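Local atomic coordinates of protein (CD58) (Homo sapiens, PDB entry 1CCZ), a protein that binds the lymphocyte receptor CD2 through an immunoglobulin-like domain and so probably supports adhesion between T cells and the cells they recognise. Residues A[25-30]-A[76-81]; A[50-55]-A[62-67]; A[70-75]-A[89-94]. One frame throughout, in Å; residues are numbered along the deposited sequence. Where two conformers were deposited one is given.

Overall arrangement
All three contacts lie in the immunoglobulin variable-type domain at the N-terminal end of the chain. Interactions 1 and 3 share strand 73-78 and lie in one sheet, pairing it with strand 26-30 and strand 86-93; interaction 2 is the 53-55/62-64 hairpin of the facing sheet. All are partly buried, with an apolar inner side (W28, M77, L62, L90): L62 and L55 of interaction 2 pack on W28 of interaction 1, and I64 meets Y75 of interaction 3. Outward, the chemistry diverges. Interaction 1 carries glutamates and a lysine, interaction 2 ends at a glycosylated asparagine, and interaction 3 has carboxylates and a bound water. The R52-D71 and K30-D73 salt bridges tie interaction 3 to the others.

Interaction 1 of 3, residues A[25-30]-A[76-81]; sequences EVLWKK and EMESPN
The indole of W28 has M77 over one face, with CB of M77 3.4 Å from the centroid of the six-membered ring and almost on its normal. CG of M77 leans toward the W28 CE2 side, while SD lies obliquely, 5.2 Å from that centroid, in a Met-aromatic contact. L62 of the facing sheet covers the other face, and at the edge NE1 gives its hydrogen to G60 O. With CG anti to its own nitrogen (chi1 -171°), M77 sets CG 3.6 Å from V26 CG2; the bends beyond it carry SD to the ring's side. On the outer face, L27 and E78 run side by side, and the extended E78 chain ends in a salt bridge to K29, E78 OE2 to K29 NZ at 3.3 Å, weak as a hydrogen bond. E76 OE1 rests against K29 CB, its partner OE2 taking a weak hydrogen bond from Q31 N. Paired backbone bonds join L27 with E78 and K29 with E76. Beyond them, S79 OG donates to E25 O at 2.6 Å, nearly along the C=O axis. Antiparallel C and F strands with a buried tryptophan typify the immunoglobulin fold; the charged outer face is consistent with CD58's CD2-binding sheet.

Interaction 2 of 3, residues A[50-55]-A[62-67]; sequences KNRVYL and LTIYNL. With NAG (2-acetamido-2-deoxy-beta-D-glucopyranose), chain C.
With CG set between its backbone N and carbonyl carbon (chi1 58°) and the chain straight from there to NE, R52 lays its guanidinium beside the backbone of Y65. The pair sits at the open ends of the antiparallel D-E hairpin of the immunoglobulin fold, where two hydrogen bonds join them. R52 O accepts Y65 N at 2.7 Å, and R52 NH1 donates to Y65 O at 3.2 Å, the oxygen lying close to the guanidinium plane. NH1 also bridges to D71, NE bonds S48 O, and F49 adds a cation-pi contact, so the group is fixed from several sides. The ring of Y65 turns its edge to R52 O and takes T63 CG2 over one face; Y54 CB meets its rim, 3.9 Å from Y65 CE2. Between Y54 and T63 the backbones exchange two N-H···O bonds. T63 OG1 is hydrogen-bonded to T14 OG1 of the neighbouring strand 13-15. On the inner face V53 CB touches L62 CD1 at 4.0 Å, and L55 and L62 continue the apolar row toward W28. Past these bonds comes N66, which carries the sugar: ND2 of N66 is bonded covalently to C1 of the N-acetylglucosamine, 1.4 Å away.

Interaction 3 of 3, residues A[70-75]-A[89-94]; sequences SDEDEY and FLYVLE
OE1 of E72 is gripped by two donors: V92 N at 3.0 Å, and a water at 2.7 Å that also donates to V92 O. V92 N arrives on the anti side of the carboxylate, 30° out of its plane. E72 gets there because CG stands anti to the backbone N (chi1 176°) and the rest of the chain is extended, running across the backbone of Y91; its other oxygen, OE2, comes to the edge of the Y91 ring. This is the start of strand F, where it pairs with the last part of strand G in the immunoglobulin fold, and it contains the tyrosine corner of the family. There Y75 OH donates to D71 O at 2.8 Å, in the carbonyl plane and on a lone pair, so Y75, in strand F, fastens the turn that leads into its own strand. The strands themselves are joined at D73 and L90 by two backbone bonds, of which D73 N to L90 O is the more bent at 139°. D73 OD1 accepts E74 N, while OD2 is held by K30. On the outer face E74 runs beside F89, whose ring was modelled in two positions, so the detail of that contact is doubtful. On the face of D73 and L90, L90 points in toward strand 13-15, and its CD2 packs 3.4 Å from D71 O and 4.0 Å from Y75 CE1.

Interaction 1 of 3, residues A[25-30]-A[76-81]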
# COMPACT_ATOMS: atom_id res chain seq x y z
N GLU A 25 27.44 1.43 13.91
CA GLU A 25 26.82 0.14 13.69
C GLU A 25 25.31 0.31 13.72
O GLU A 25 24.80 1.26 14.32
CB GLU A 25 27.26 -0.85 14.76
CG GLU A 25 28.76 -1.05 14.82
CD GLU A 25 29.17 -1.98 15.93
OE1 GLU A 25 29.23 -1.53 17.10
OE2 GLU A 25 29.42 -3.18 15.65
N VAL A 26 24.59 -0.59 13.05
CA VAL A 26 23.14 -0.52 13.01
C VAL A 26 22.59 -1.92 12.81
O VAL A 26 23.20 -2.73 12.12
CB VAL A 26 22.62 0.42 11.87
CG1 VAL A 26 23.02 -0.10 10.53
CG2 VAL A 26 21.12 0.49 11.91
N LEU A 27 21.46 -2.20 13.43
CA LEU A 27 20.83 -3.51 13.30
C LEU A 27 19.33 -3.32 12.99
O LEU A 27 18.65 -2.50 13.63
CB LEU A 27 21.00 -4.31 14.59
CG LEU A 27 20.32 -5.68 14.65
CD1 LEU A 27 20.89 -6.60 13.59
CD2 LEU A 27 20.54 -6.29 16.02
N TRP A 28 18.83 -4.06 12.00
CA TRP A 28 17.43 -4.00 11.62
C TRP A 28 16.81 -5.35 11.88
O TRP A 28 17.39 -6.40 11.52
CB TRP A 28 17.27 -3.66 10.14
CG TRP A 28 17.36 -2.21 9.88
CD1 TRP A 28 18.48 -1.52 9.51
CD2 TRP A 28 16.29 -1.26 9.93
NE1 TRP A 28 18.16 -0.19 9.32
CE2 TRP A 28 16.83 -0.01 9.58
CE3 TRP A 28 14.92 -1.35 10.25
CZ2 TRP A 28 16.05 1.16 9.52
CZ3 TRP A 28 14.15 -0.19 10.19
CH2 TRP A 28 14.72 1.05 9.83
N LYS A 29 15.64 -5.32 12.52
CA LYS A 29 14.92 -6.54 12.84
C LYS A 29 13.50 -6.46 12.29
O LYS A 29 12.93 -5.37 12.20
CB LYS A 29 14.86 -6.76 14.35
CG LYS A 29 16.16 -7.23 14.97
CD LYS A 29 16.08 -7.17 16.48
CE LYS A 29 17.27 -7.87 17.15
NZ LYS A 29 17.22 -7.74 18.64
N LYS A 30 12.97 -7.62 11.92
CA LYS A 30 11.61 -7.76 11.41
C LYS A 30 11.00 -8.58 12.54
O LYS A 30 11.21 -9.80 12.62
CB LYS A 30 11.60 -8.56 10.12
CG LYS A 30 10.21 -8.90 9.57
CD LYS A 30 10.35 -9.80 8.35
CE LYS A 30 9.10 -9.83 7.51
NZ LYS A 30 8.13 -10.79 8.08
N GLU A 76 12.20 -2.90 13.28
CA GLU A 76 12.80 -2.02 14.27
C GLU A 76 14.30 -1.83 14.00
O GLU A 76 15.00 -2.78 13.64
CB GLU A 76 12.58 -2.61 15.67
CG GLU A 76 11.19 -3.22 15.88
CD GLU A 76 11.11 -4.70 15.47
OE1 GLU A 76 12.14 -5.39 15.52
OE2 GLU A 76 10.00 -5.17 15.09
N MET A 77 14.76 -0.60 14.14
CA MET A 77 16.16 -0.28 13.94
C MET A 77 16.82 0.03 15.26
O MET A 77 16.24 0.74 16.08
CB MET A 77 16.29 0.97 13.06
CG MET A 77 17.71 1.26 12.61
SD MET A 77 18.26 2.92 13.06
CE MET A 77 18.65 2.62 14.78
N GLU A 78 18.01 -0.51 15.50
CA GLU A 78 18.70 -0.16 16.73
C GLU A 78 20.14 0.14 16.42
O GLU A 78 20.73 -0.46 15.51
CB GLU A 78 18.61 -1.26 17.77
CG GLU A 78 18.83 -2.64 17.28
CD GLU A 78 18.84 -3.62 18.42
OE1 GLU A 78 19.76 -3.52 19.26
OE2 GLU A 78 17.93 -4.48 18.50
N SER A 79 20.68 1.09 17.17
CA SER A 79 22.06 1.53 17.02
C SER A 79 22.54 1.85 18.44
O SER A 79 21.78 2.40 19.23
CB SER A 79 22.12 2.77 16.15
OG SER A 79 23.45 2.99 15.71
N PRO A 80 23.81 1.52 18.77
CA PRO A 80 24.34 1.77 20.12
C PRO A 80 24.15 3.17 20.71
O PRO A 80 23.77 3.29 21.87
CB PRO A 80 25.81 1.39 20.01
CG PRO A 80 25.85 0.40 18.90
CD PRO A 80 24.83 0.90 17.91
N ASN A 81 24.41 4.21 19.92
CA ASN A 81 24.25 5.57 20.42
C ASN A 81 22.87 6.17 20.12
O ASN A 81 22.72 7.39 20.11
CB ASN A 81 25.37 6.49 19.87
CG ASN A 81 25.74 7.62 20.86
OD1 ASN A 81 25.17 7.74 21.95
ND2 ASN A 81 26.70 8.46 20.46

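Interaction 2 of 3, residues A[50-55]-A[62-67]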
# COMPACT_ATOMS: atom_id res chain seq x y z
N LYS A 50 18.72 -11.54 2.11
CA LYS A 50 20.03 -11.58 1.46
C LYS A 50 19.83 -11.24 0.00
O LYS A 50 18.92 -11.76 -0.63
CB LYS A 50 20.65 -12.96 1.56
CG LYS A 50 21.51 -13.17 2.77
CD LYS A 50 21.01 -14.35 3.58
CE LYS A 50 21.96 -15.52 3.48
NZ LYS A 50 23.23 -15.17 4.16
N ASN A 51 20.65 -10.36 -0.52
CA ASN A 51 20.56 -9.99 -1.92
C ASN A 51 19.41 -9.07 -2.29
O ASN A 51 19.23 -8.76 -3.47
CB ASN A 51 20.51 -11.25 -2.80
CG ASN A 51 21.76 -12.12 -2.65
OD1 ASN A 51 22.88 -11.63 -2.82
ND2 ASN A 51 21.57 -13.40 -2.34
N ARG A 52 18.61 -8.63 -1.32
CA ARG A 52 17.54 -7.71 -1.67
C ARG A 52 17.28 -6.58 -0.70
O ARG A 52 16.15 -6.10 -0.59
CB ARG A 52 16.23 -8.45 -1.95
CG ARG A 52 15.72 -9.30 -0.83
CD ARG A 52 14.27 -9.57 -1.05
NE ARG A 52 13.68 -10.23 0.11
CZ ARG A 52 12.54 -9.87 0.66
NH1 ARG A 52 11.87 -8.85 0.16
NH2 ARG A 52 12.06 -10.53 1.71
N VAL A 53 18.32 -6.15 0.01
CA VAL A 53 18.22 -5.00 0.91
C VAL A 53 19.47 -4.13 0.73
O VAL A 53 20.52 -4.61 0.31
CB VAL A 53 18.12 -5.41 2.43
CG1 VAL A 53 16.90 -6.27 2.67
CG2 VAL A 53 19.37 -6.13 2.86
N TYR A 54 19.34 -2.84 1.00
CA TYR A 54 20.49 -1.96 0.95
C TYR A 54 20.46 -1.15 2.25
O TYR A 54 19.43 -0.60 2.63
CB TYR A 54 20.45 -1.01 -0.22
CG TYR A 54 21.40 0.15 -0.01
CD1 TYR A 54 22.78 -0.07 0.03
CD2 TYR A 54 20.92 1.45 0.18
CE1 TYR A 54 23.66 0.98 0.26
CE2 TYR A 54 21.79 2.50 0.40
CZ TYR A 54 23.16 2.26 0.44
OH TYR A 54 24.03 3.29 0.67
N LEU A 55 21.59 -1.07 2.93
CA LEU A 55 21.66 -0.37 4.20
C LEU A 55 22.55 0.86 4.12
O LEU A 55 23.77 0.74 3.93
CB LEU A 55 22.18 -1.33 5.27
CG LEU A 55 22.14 -0.96 6.75
CD1 LEU A 55 20.85 -0.21 7.08
CD2 LEU A 55 22.23 -2.24 7.55
N LEU A 62 17.14 1.68 5.81
CA LEU A 62 17.05 0.38 5.14
C LEU A 62 16.14 0.42 3.93
O LEU A 62 15.03 0.96 4.00
CB LEU A 62 16.50 -0.68 6.11
CG LEU A 62 16.32 -2.09 5.56
CD1 LEU A 62 17.69 -2.68 5.31
CD2 LEU A 62 15.57 -2.96 6.52
N THR A 63 16.60 -0.14 2.81
CA THR A 63 15.79 -0.23 1.61
C THR A 63 15.59 -1.72 1.34
O THR A 63 16.55 -2.48 1.32
CB THR A 63 16.47 0.40 0.39
OG1 THR A 63 16.55 1.82 0.58
CG2 THR A 63 15.66 0.14 -0.88
N ILE A 64 14.33 -2.14 1.19
CA ILE A 64 14.00 -3.54 0.90
C ILE A 64 13.48 -3.61 -0.54
O ILE A 64 12.55 -2.89 -0.91
CB ILE A 64 12.90 -4.05 1.84
CG1 ILE A 64 13.32 -3.86 3.29
CG2 ILE A 64 12.62 -5.52 1.54
CD1 ILE A 64 12.27 -4.25 4.30
N TYR A 65 14.08 -4.48 -1.35
CA TYR A 65 13.67 -4.62 -2.75
C TYR A 65 12.80 -5.84 -2.95
O TYR A 65 12.77 -6.74 -2.11
CB TYR A 65 14.89 -4.71 -3.67
CG TYR A 65 15.80 -3.52 -3.58
CD1 TYR A 65 15.55 -2.37 -4.33
CD2 TYR A 65 16.92 -3.53 -2.74
CE1 TYR A 65 16.38 -1.25 -4.25
CE2 TYR A 65 17.77 -2.42 -2.65
CZ TYR A 65 17.50 -1.29 -3.40
OH TYR A 65 18.33 -0.20 -3.32
N ASN A 66 12.08 -5.84 -4.07
CA ASN A 66 11.22 -6.95 -4.42
C ASN A 66 10.29 -7.44 -3.30
O ASN A 66 10.31 -8.61 -2.92
CB ASN A 66 12.08 -8.10 -4.93
CG ASN A 66 11.39 -8.88 -6.00
OD1 ASN A 66 10.67 -8.33 -6.84
ND2 ASN A 66 11.61 -10.19 -5.98
N LEU A 67 9.46 -6.53 -2.81
CA LEU A 67 8.54 -6.82 -1.73
C LEU A 67 7.60 -7.99 -1.99
O LEU A 67 7.16 -8.19 -3.11
CB LEU A 67 7.71 -5.57 -1.40
CG LEU A 67 8.52 -4.41 -0.82
CD1 LEU A 67 7.65 -3.17 -0.70
CD2 LEU A 67 9.05 -4.81 0.55
C1 NAG C . 11.04 -11.04 -7.00
C2 NAG C . 12.10 -11.32 -8.10
C3 NAG C . 11.92 -12.73 -8.69
C4 NAG C . 10.43 -13.16 -8.72
C5 NAG C . 9.77 -13.06 -7.32
C6 NAG C . 9.56 -14.42 -6.67
C7 NAG C . 13.08 -9.51 -9.41
C8 NAG C . 12.91 -8.49 -10.52
N2 NAG C . 12.04 -10.31 -9.16
O3 NAG C . 12.67 -13.67 -7.93
O4 NAG C . 9.70 -12.37 -9.65
O5 NAG C . 10.58 -12.28 -6.41
O6 NAG C . 8.98 -14.28 -5.38
O7 NAG C . 14.14 -9.56 -8.79

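Interaction 3 of 3, residues A[70-75]-A[89-94]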
# COMPACT_ATOMS: atom_id res chain seq x y z
N SER A 70 4.88 -11.60 2.69
CA SER A 70 5.49 -12.03 3.94
C SER A 70 6.28 -10.88 4.57
O SER A 70 6.53 -10.86 5.78
CB SER A 70 6.39 -13.24 3.69
OG SER A 70 6.99 -13.17 2.41
N ASP A 71 6.66 -9.91 3.74
CA ASP A 71 7.41 -8.74 4.20
C ASP A 71 6.59 -7.78 5.04
O ASP A 71 7.14 -6.88 5.67
CB ASP A 71 7.97 -7.97 3.03
CG ASP A 71 9.09 -8.70 2.36
OD1 ASP A 71 9.68 -9.59 3.00
OD2 ASP A 71 9.38 -8.38 1.20
N GLU A 72 5.27 -7.95 5.03
CA GLU A 72 4.41 -7.09 5.82
C GLU A 72 4.67 -7.40 7.28
O GLU A 72 4.48 -8.53 7.73
CB GLU A 72 2.94 -7.35 5.51
CG GLU A 72 2.02 -6.55 6.39
CD GLU A 72 0.66 -6.37 5.77
OE1 GLU A 72 0.58 -6.17 4.54
OE2 GLU A 72 -0.34 -6.44 6.52
N ASP A 73 5.09 -6.39 8.04
CA ASP A 73 5.43 -6.65 9.42
C ASP A 73 5.94 -5.39 10.07
O ASP A 73 6.01 -4.33 9.44
CB ASP A 73 6.55 -7.69 9.45
CG ASP A 73 6.36 -8.71 10.53
OD1 ASP A 73 5.76 -8.37 11.57
OD2 ASP A 73 6.83 -9.85 10.34
N GLU A 74 6.29 -5.51 11.34
CA GLU A 74 6.87 -4.40 12.05
C GLU A 74 8.38 -4.61 11.99
O GLU A 74 8.86 -5.73 12.16
CB GLU A 74 6.44 -4.38 13.49
CG GLU A 74 6.66 -3.02 14.09
CD GLU A 74 7.10 -3.08 15.52
OE1 GLU A 74 7.24 -4.20 16.06
OE2 GLU A 74 7.31 -2.00 16.10
N TYR A 75 9.12 -3.53 11.72
CA TYR A 75 10.57 -3.57 11.64
C TYR A 75 11.08 -2.56 12.64
O TYR A 75 10.48 -1.49 12.83
CB TYR A 75 11.06 -3.19 10.24
CG TYR A 75 10.74 -4.21 9.17
CD1 TYR A 75 9.42 -4.40 8.72
CD2 TYR A 75 11.76 -4.98 8.59
CE1 TYR A 75 9.12 -5.33 7.71
CE2 TYR A 75 11.47 -5.91 7.58
CZ TYR A 75 10.15 -6.07 7.15
OH TYR A 75 9.87 -6.97 6.15
N PHE A 89 6.01 0.08 10.60
CA PHE A 89 5.14 -1.04 10.25
C PHE A 89 4.88 -0.91 8.76
O PHE A 89 4.36 0.09 8.25
CB PHE A 89 3.83 -1.12 11.08
CG PHE A 89 4.00 -0.60 12.50
CD1 PHE A 89 4.40 0.70 12.72
CD2 PHE A 89 3.91 -1.45 13.61
CE1 PHE A 89 4.72 1.15 13.99
CE2 PHE A 89 4.22 -1.01 14.87
CZ PHE A 89 4.63 0.29 15.07
N LEU A 90 5.34 -1.93 8.05
CA LEU A 90 5.25 -2.00 6.62
C LEU A 90 4.08 -2.87 6.18
O LEU A 90 3.92 -4.00 6.66
CB LEU A 90 6.55 -2.58 6.05
CG LEU A 90 6.55 -3.01 4.57
CD1 LEU A 90 6.51 -1.77 3.70
CD2 LEU A 90 7.77 -3.87 4.25
N TYR A 91 3.25 -2.32 5.29
CA TYR A 91 2.14 -3.07 4.73
C TYR A 91 2.50 -3.24 3.26
O TYR A 91 3.01 -2.31 2.63
CB TYR A 91 0.84 -2.29 4.88
CG TYR A 91 0.51 -1.99 6.31
CD1 TYR A 91 -0.10 -2.95 7.11
CD2 TYR A 91 0.88 -0.77 6.89
CE1 TYR A 91 -0.33 -2.72 8.48
CE2 TYR A 91 0.66 -0.52 8.26
CZ TYR A 91 0.06 -1.51 9.05
OH TYR A 91 -0.13 -1.32 10.42
N VAL A 92 2.29 -4.44 2.73
CA VAL A 92 2.60 -4.73 1.33
C VAL A 92 1.28 -4.94 0.58
O VAL A 92 0.54 -5.91 0.84
CB VAL A 92 3.47 -5.98 1.19
CG1 VAL A 92 3.70 -6.29 -0.27
CG2 VAL A 92 4.80 -5.76 1.93
N LEU A 93 0.98 -4.04 -0.34
CA LEU A 93 -0.27 -4.09 -1.06
C LEU A 93 -0.14 -4.40 -2.52
O LEU A 93 0.84 -4.04 -3.19
CB LEU A 93 -1.00 -2.75 -0.91
CG LEU A 93 -1.53 -2.38 0.48
CD1 LEU A 93 -0.44 -1.69 1.25
CD2 LEU A 93 -2.70 -1.45 0.35
N GLU A 94 -1.14 -5.08 -3.03
CA GLU A 94 -1.20 -5.37 -4.43
C GLU A 94 -2.01 -4.18 -5.03
O GLU A 94 -2.94 -3.66 -4.40
CB GLU A 94 -1.86 -6.73 -4.57
CG GLU A 94 -2.81 -6.92 -5.70
CD GLU A 94 -3.53 -8.25 -5.56
OE1 GLU A 94 -2.93 -9.14 -4.90
OE2 GLU A 94 -4.66 -8.41 -6.09
O HOH W 1 -1.56 -6.14 2.90